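Local coordinates for Alpha/beta hydrolase fold protein (Chitinophaga pinensis, PDB 4PW0), which probably acts as a hydrolase of the alpha/beta hydrolase fold, with no substrate assigned here, at residues T24-R29 against T89-E94; Q43-T48 against H144-L149; G79-N84 against S196-G201. All coordinates share one frame; numbering follows the deposited sequence. Where two conformers were deposited one is given.

Overall arrangement
From the N terminus, strand 24-31 comes first, and contact 1 closes its loop when the chain returns as helix 85-98. Before that return, the loop after strand 39-42 opens contact 2, and the loop leading into helix 85-98 opens contact 3. Contact 2 closes at helix 146-154 and contact 3 at helix 197-212. Each pair of contacts therefore crosses along the chain, and none nests inside another. Contact 1 ties the sheet to one of its flanking helices; contacts 2 and 3 bring sheet-to-helix loops against the helices inserted between strands 127-133 and 226-231. P82 meets D91 between contacts 1 and 3, while F45 and T46 touch I200 between contacts 2 and 3.

Contact 1: residues T24-R29 against T89-E94; sequences TRYAYR and TADALE
Y26 and E94 meet crosswise, a phenol against a carboxylate, with Y26 OH donating to E94 OE2 over 2.7 Å in one of the two conformers of E94. The acceptor oxygen lies at the edge of the tyrosine ring, near its plane, yet the carboxylate itself is turned 86° from that plane. The bond enters the anti lone pair of OE2, on the side away from OE1, and OE1 accepts from N22 ND2. In this conformer E94 delivers its acid group by holding CG between the backbone N and the carbonyl carbon (chi1 78°) and running extended from there. A water lies 2.6 Å from E94 OE2, placed to donate to it, and also bonds to T24 OG1. The donors Y26 and N22 probably favour the ionised carboxylate. T24 has a second use for its branched side chain: CG2 rests 3.5 Å above one face of the Y26 ring, toward the rim. Beside the hydroxyl, D91 CB packs at 3.4 Å from Y26 OH. A long, rigid, polar-ended residue suits this place, because the strand and helix axes pass 10.8 Å apart at 78°. Strand 24-31 runs antiparallel to both 17-21 and 66-69; helix 85-98 packs against this part of the sheet, where F95 meets the rings of Y26 and Y28, and A92 touches both F69 of strand 66-69 and M119 of helix 111-122.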
# COMPACT_ATOMS: atom_id res chain seq x y z
N THR A 24 -29.57 23.09 -12.78
CA THR A 24 -28.56 22.31 -13.50
C THR A 24 -29.05 20.85 -13.59
O THR A 24 -29.51 20.26 -12.58
CB THR A 24 -27.22 22.35 -12.71
OG1 THR A 24 -26.76 23.72 -12.60
CG2 THR A 24 -26.18 21.47 -13.35
N ARG A 25 -28.89 20.26 -14.77
CA ARG A 25 -29.17 18.84 -14.99
C ARG A 25 -27.86 18.09 -14.79
O ARG A 25 -26.92 18.32 -15.55
CB ARG A 25 -29.64 18.58 -16.43
CG ARG A 25 -29.67 17.11 -16.84
CD ARG A 25 -29.45 16.83 -18.34
NE ARG A 25 -28.42 17.66 -18.99
CZ ARG A 25 -27.86 17.44 -20.18
NH1 ARG A 25 -28.13 16.33 -20.89
NH2 ARG A 25 -26.96 18.31 -20.65
N TYR A 26 -27.79 17.25 -13.76
CA TYR A 26 -26.62 16.37 -13.51
C TYR A 26 -26.88 14.99 -14.06
O TYR A 26 -27.90 14.36 -13.73
CB TYR A 26 -26.31 16.30 -12.02
CG TYR A 26 -25.77 17.57 -11.43
CD1 TYR A 26 -24.40 17.84 -11.42
CD2 TYR A 26 -26.61 18.51 -10.86
CE1 TYR A 26 -23.91 19.00 -10.87
CE2 TYR A 26 -26.11 19.68 -10.30
CZ TYR A 26 -24.75 19.92 -10.29
OH TYR A 26 -24.21 21.09 -9.79
N ALA A 27 -25.93 14.51 -14.87
CA ALA A 27 -25.92 13.17 -15.39
C ALA A 27 -25.10 12.25 -14.45
O ALA A 27 -24.01 12.61 -13.98
CB ALA A 27 -25.33 13.14 -16.79
N TYR A 28 -25.63 11.05 -14.19
CA TYR A 28 -24.98 10.13 -13.30
C TYR A 28 -25.39 8.71 -13.58
O TYR A 28 -26.35 8.45 -14.33
CB TYR A 28 -25.27 10.50 -11.84
CG TYR A 28 -26.69 10.21 -11.40
CD1 TYR A 28 -27.71 11.11 -11.68
CD2 TYR A 28 -27.01 9.05 -10.70
CE1 TYR A 28 -29.02 10.86 -11.24
CE2 TYR A 28 -28.31 8.79 -10.30
CZ TYR A 28 -29.29 9.72 -10.56
OH TYR A 28 -30.59 9.42 -10.15
N ARG A 29 -24.65 7.80 -13.00
CA ARG A 29 -24.98 6.38 -12.99
C ARG A 29 -24.81 5.80 -11.61
O ARG A 29 -23.95 6.22 -10.82
CB ARG A 29 -24.19 5.59 -14.04
CG ARG A 29 -24.23 6.14 -15.43
CD ARG A 29 -23.52 5.28 -16.45
NE ARG A 29 -23.39 5.93 -17.72
CZ ARG A 29 -22.35 5.86 -18.54
NH1 ARG A 29 -21.27 5.15 -18.20
NH2 ARG A 29 -22.37 6.53 -19.66
N THR A 89 -16.73 21.61 -5.71
CA THR A 89 -17.10 20.90 -4.50
C THR A 89 -18.52 21.29 -4.07
O THR A 89 -19.31 20.41 -3.74
CB THR A 89 -16.09 21.19 -3.36
OG1 THR A 89 -14.76 20.86 -3.79
CG2 THR A 89 -16.42 20.37 -2.14
N ALA A 90 -18.83 22.59 -4.10
CA ALA A 90 -20.19 23.05 -3.77
C ALA A 90 -21.23 22.46 -4.73
O ALA A 90 -22.31 21.99 -4.32
CB ALA A 90 -20.25 24.58 -3.83
N ASP A 91 -20.87 22.41 -6.01
CA ASP A 91 -21.75 21.84 -7.02
C ASP A 91 -21.98 20.35 -6.79
O ASP A 91 -23.10 19.82 -6.83
CB ASP A 91 -21.24 22.09 -8.43
CG ASP A 91 -21.22 23.59 -8.82
OD1 ASP A 91 -21.98 24.40 -8.16
OD2 ASP A 91 -20.49 23.97 -9.78
N ALA A 92 -20.89 19.62 -6.52
CA ALA A 92 -21.04 18.23 -6.24
C ALA A 92 -21.94 17.97 -5.04
O ALA A 92 -22.73 17.05 -5.02
CB ALA A 92 -19.68 17.55 -6.02
N LEU A 93 -21.79 18.77 -4.00
CA LEU A 93 -22.60 18.63 -2.82
C LEU A 93 -24.08 18.87 -3.09
O LEU A 93 -24.92 18.15 -2.56
CB LEU A 93 -22.09 19.57 -1.72
CG LEU A 93 -20.85 19.10 -0.97
CD1 LEU A 93 -20.24 20.26 -0.17
CD2 LEU A 93 -21.18 17.92 -0.08
N GLU A 94 -24.41 19.84 -3.95
CA GLU A 94 -25.83 20.08 -4.27
C GLU A 94 -26.40 18.84 -4.98
O GLU A 94 -27.53 18.42 -4.72
CB GLU A 94 -26.06 21.40 -5.04
CG GLU A 94 -25.74 21.42 -6.53
CD GLU A 94 -26.12 22.70 -7.27
OE1 GLU A 94 -26.63 23.65 -6.63
OE2 GLU A 94 -25.87 22.75 -8.51
O HOH W 1 -26.94 24.51 -10.11

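Contact 2: residues Q43-T48 against H144-L149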
# COMPACT_ATOMS: atom_id res chain seq x y z
N GLN A 43 -14.21 12.40 -10.83
CA GLN A 43 -13.42 12.06 -12.03
C GLN A 43 -12.20 12.95 -12.28
O GLN A 43 -12.06 14.06 -11.73
CB GLN A 43 -14.37 12.06 -13.24
CG GLN A 43 -13.88 11.52 -14.57
CD GLN A 43 -13.34 10.12 -14.51
OE1 GLN A 43 -12.35 9.82 -13.80
NE2 GLN A 43 -14.03 9.20 -15.19
N HIS A 44 -11.30 12.45 -13.14
CA HIS A 44 -10.11 13.19 -13.57
C HIS A 44 -10.33 14.28 -14.57
O HIS A 44 -11.42 14.42 -15.11
CB HIS A 44 -9.09 12.17 -14.13
CG HIS A 44 -9.43 11.60 -15.49
ND1 HIS A 44 -9.22 12.28 -16.66
CD2 HIS A 44 -9.88 10.37 -15.86
CE1 HIS A 44 -9.57 11.52 -17.69
NE2 HIS A 44 -9.94 10.36 -17.24
N PHE A 45 -9.24 14.99 -14.93
CA PHE A 45 -9.23 16.11 -15.95
C PHE A 45 -9.66 15.65 -17.32
O PHE A 45 -9.05 14.79 -17.90
CB PHE A 45 -7.81 16.68 -16.05
CG PHE A 45 -7.58 17.72 -17.12
CD1 PHE A 45 -8.33 18.89 -17.18
CD2 PHE A 45 -6.58 17.58 -18.04
CE1 PHE A 45 -8.07 19.83 -18.15
CE2 PHE A 45 -6.33 18.50 -19.03
CZ PHE A 45 -7.08 19.67 -19.09
N THR A 46 -10.73 16.25 -17.82
CA THR A 46 -11.40 15.97 -19.10
C THR A 46 -12.25 14.69 -19.07
O THR A 46 -12.94 14.42 -20.05
CB THR A 46 -10.51 15.92 -20.35
OG1 THR A 46 -9.85 14.64 -20.45
CG2 THR A 46 -9.53 17.04 -20.37
N GLY A 47 -12.21 13.92 -18.00
CA GLY A 47 -12.93 12.64 -17.98
C GLY A 47 -14.42 12.80 -17.87
O GLY A 47 -14.91 13.71 -17.20
N THR A 48 -15.12 11.85 -18.46
CA THR A 48 -16.58 11.75 -18.38
C THR A 48 -16.94 10.42 -17.76
O THR A 48 -16.10 9.71 -17.22
CB THR A 48 -17.21 11.90 -19.79
OG1 THR A 48 -16.86 10.75 -20.57
CG2 THR A 48 -16.73 13.20 -20.45
N HIS A 144 2.26 24.31 -11.02
CA HIS A 144 2.48 25.59 -11.69
C HIS A 144 2.78 25.38 -13.16
O HIS A 144 2.53 26.27 -13.99
CB HIS A 144 3.66 26.35 -11.06
CG HIS A 144 3.47 26.69 -9.61
ND1 HIS A 144 4.36 27.48 -8.92
CD2 HIS A 144 2.53 26.30 -8.72
CE1 HIS A 144 3.95 27.59 -7.67
NE2 HIS A 144 2.86 26.87 -7.52
N THR A 145 3.33 24.22 -13.50
CA THR A 145 3.63 23.88 -14.89
C THR A 145 2.67 22.92 -15.56
O THR A 145 2.92 22.41 -16.64
CB THR A 145 5.05 23.40 -15.05
OG1 THR A 145 5.28 22.28 -14.23
CG2 THR A 145 6.06 24.61 -14.76
N PHE A 146 1.52 22.73 -14.92
CA PHE A 146 0.47 21.91 -15.50
C PHE A 146 0.06 22.39 -16.89
O PHE A 146 -0.08 21.57 -17.77
CB PHE A 146 -0.74 21.82 -14.55
CG PHE A 146 -1.86 21.03 -15.10
CD1 PHE A 146 -1.80 19.69 -15.10
CD2 PHE A 146 -3.03 21.65 -15.58
CE1 PHE A 146 -2.83 18.93 -15.60
CE2 PHE A 146 -4.06 20.89 -16.07
CZ PHE A 146 -3.95 19.52 -16.10
N PRO A 147 -0.09 23.73 -17.10
CA PRO A 147 -0.43 24.13 -18.47
C PRO A 147 0.59 23.70 -19.52
O PRO A 147 0.19 23.33 -20.63
CB PRO A 147 -0.55 25.67 -18.36
CG PRO A 147 -0.93 25.91 -16.95
CD PRO A 147 -0.10 24.87 -16.18
N ASP A 148 1.88 23.75 -19.20
CA ASP A 148 2.89 23.29 -20.15
C ASP A 148 2.86 21.78 -20.35
O ASP A 148 3.17 21.31 -21.45
CB ASP A 148 4.26 23.79 -19.80
CG ASP A 148 4.41 25.29 -20.10
OD1 ASP A 148 3.84 25.74 -21.11
OD2 ASP A 148 5.03 26.03 -19.33
N LEU A 149 2.47 21.02 -19.32
CA LEU A 149 2.33 19.57 -19.50
C LEU A 149 1.23 19.29 -20.52
O LEU A 149 1.37 18.46 -21.42
CB LEU A 149 2.03 18.91 -18.17
CG LEU A 149 1.88 17.41 -18.21
CD1 LEU A 149 3.18 16.71 -18.50
CD2 LEU A 149 1.21 16.93 -16.93
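This is a T-shaped aromatic contact between the loop that follows strand 39-42 and the first turn of helix 146-154, in the helical region inserted between strands 127-133 and 226-231. F146 points its edge at the face of F45: the ring planes stand 74° apart and the centroids 5.3 Å. The touching atom is the tip of the helix residue, F146 CZ, which sits 3.8 Å from F45 CD2, above the face and displaced toward its rim. On the opposite face of F45 lies T46 CG2, so that ring is held between a methyl group and an aromatic edge. Each CB already faces the other segment, and with CG anti to the backbone N (chi1 174° for F45) the rings extend across the gap. The loop carrying F45 makes a type II beta turn from H44 to G47, closed by G47 N to H44 O. F45 O takes two donors: T46 OG1 at 2.7 Å, on a lone pair, and H44 ND1 at 2.8 Å, well above the carbonyl plane. In this fold the corresponding loop usually contributes to the oxyanion hole, and the side chain of F45 lies near, without touching, a probable S110-H262-D234 catalytic triad. Helix 197-212 lines the pair, its I207 touching both F45 and F146.

Contact 3: residues G79-N84 against S196-G201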
# COMPACT_ATOMS: atom_id res chain seq x y z
N GLY A 79 -24.93 23.21 -17.97
CA GLY A 79 -24.40 24.37 -17.31
C GLY A 79 -22.93 24.66 -17.63
O GLY A 79 -22.35 24.10 -18.58
N THR A 80 -22.38 25.55 -16.84
CA THR A 80 -21.06 26.14 -17.01
C THR A 80 -20.16 25.56 -15.92
O THR A 80 -20.48 25.63 -14.76
CB THR A 80 -21.14 27.66 -16.82
OG1 THR A 80 -21.97 28.20 -17.85
CG2 THR A 80 -19.80 28.33 -16.96
N THR A 81 -19.07 24.92 -16.32
CA THR A 81 -18.12 24.41 -15.33
C THR A 81 -17.40 25.60 -14.68
O THR A 81 -16.88 26.45 -15.39
CB THR A 81 -17.09 23.53 -16.06
OG1 THR A 81 -17.75 22.47 -16.76
CG2 THR A 81 -16.04 22.95 -15.09
N PRO A 82 -17.37 25.64 -13.33
CA PRO A 82 -16.65 26.77 -12.70
C PRO A 82 -15.13 26.58 -12.72
O PRO A 82 -14.66 25.48 -13.02
CB PRO A 82 -17.16 26.72 -11.27
CG PRO A 82 -17.42 25.26 -11.03
CD PRO A 82 -17.92 24.71 -12.33
N ASP A 83 -14.39 27.65 -12.42
CA ASP A 83 -12.96 27.67 -12.65
C ASP A 83 -12.10 27.30 -11.45
O ASP A 83 -10.89 27.54 -11.45
CB ASP A 83 -12.52 29.03 -13.25
CG ASP A 83 -12.56 30.16 -12.26
OD1 ASP A 83 -12.95 29.96 -11.10
OD2 ASP A 83 -12.19 31.30 -12.68
N ASN A 84 -12.72 26.72 -10.42
CA ASN A 84 -12.03 26.47 -9.17
C ASN A 84 -12.62 25.27 -8.44
O ASN A 84 -13.83 24.99 -8.50
CB ASN A 84 -12.10 27.74 -8.29
CG ASN A 84 -13.51 28.13 -7.87
OD1 ASN A 84 -13.98 27.78 -6.80
ND2 ASN A 84 -14.21 28.82 -8.77
N SER A 196 -16.46 18.66 -23.27
CA SER A 196 -16.74 20.05 -23.81
C SER A 196 -15.55 20.98 -23.61
O SER A 196 -14.88 20.96 -22.58
CB SER A 196 -18.05 20.81 -23.35
OG SER A 196 -17.89 21.37 -22.05
N ALA A 197 -15.34 21.85 -24.59
CA ALA A 197 -14.23 22.78 -24.54
C ALA A 197 -14.33 23.65 -23.32
O ALA A 197 -13.32 23.88 -22.63
CB ALA A 197 -14.23 23.62 -25.81
N GLN A 198 -15.52 24.16 -23.01
CA GLN A 198 -15.65 25.04 -21.85
C GLN A 198 -15.23 24.33 -20.56
O GLN A 198 -14.54 24.89 -19.71
CB GLN A 198 -17.07 25.59 -21.74
CG GLN A 198 -17.23 26.68 -20.69
CD GLN A 198 -17.37 26.15 -19.26
OE1 GLN A 198 -17.93 25.11 -18.98
NE2 GLN A 198 -16.88 26.96 -18.31
N ALA A 199 -15.68 23.08 -20.39
CA ALA A 199 -15.31 22.33 -19.20
C ALA A 199 -13.81 22.11 -19.11
O ALA A 199 -13.24 22.22 -18.02
CB ALA A 199 -16.06 20.99 -19.20
N ILE A 200 -13.19 21.79 -20.22
CA ILE A 200 -11.74 21.52 -20.23
C ILE A 200 -10.99 22.79 -19.80
O ILE A 200 -10.10 22.72 -18.97
CB ILE A 200 -11.24 21.00 -21.59
CG1 ILE A 200 -11.93 19.68 -21.96
CG2 ILE A 200 -9.72 20.85 -21.58
CD1 ILE A 200 -11.73 19.29 -23.40
N GLY A 201 -11.37 23.96 -20.36
CA GLY A 201 -10.68 25.20 -19.97
C GLY A 201 -10.88 25.55 -18.51
O GLY A 201 -9.91 25.96 -17.83
O HOH W 2 -19.72 23.61 -20.16
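Q198 OE1 is gripped from two directions: T81 N donates to it at 2.9 Å and 153°, and a water reaches it at 2.6 Å. The other end of the same amide completes the pairing, since Q198 NE2 donates to T81 O at 3.0 Å, nearly straight at 170°, in the carbonyl plane and on a lone pair. One glutamine side chain thus satisfies both backbone groups of a single loop residue, much as a neighbouring strand would, and this pair of hydrogen bonds fixes the rotation of the amide. Glutamine suits the place because it carries donor and acceptor together; its chain, turned about its CB-CG bond (chi2 -81°), brings the amide toward the loop. The water also lies within bonding distance of G79 O and, weakly, S196 OG, though it has fewer protons than acceptors nearby. The methyl T80 CG2 lies against the amide, 3.5 Å from Q198 NE2. Closer to the helix, T81 OG1 packs 3.3 Å from A199 CB, where a small residue lets the loop come near, while this hydroxyl hydrogen-bonds to K72 O. S196 is the N-cap of helix 197-212, with S196 OG accepting from A199 N at 3.3 Å; this bond and the weak one to water hold in one of the two conformers of S196. At the far end of the loop N84 caps helix 85-98 through A87 N. The arrangement is consistent with the family's design, in which helices inserted between strands 127-133 and 226-231, where members commonly carry a cap (lid), lie over loops at the C-terminal ends of the parallel strands.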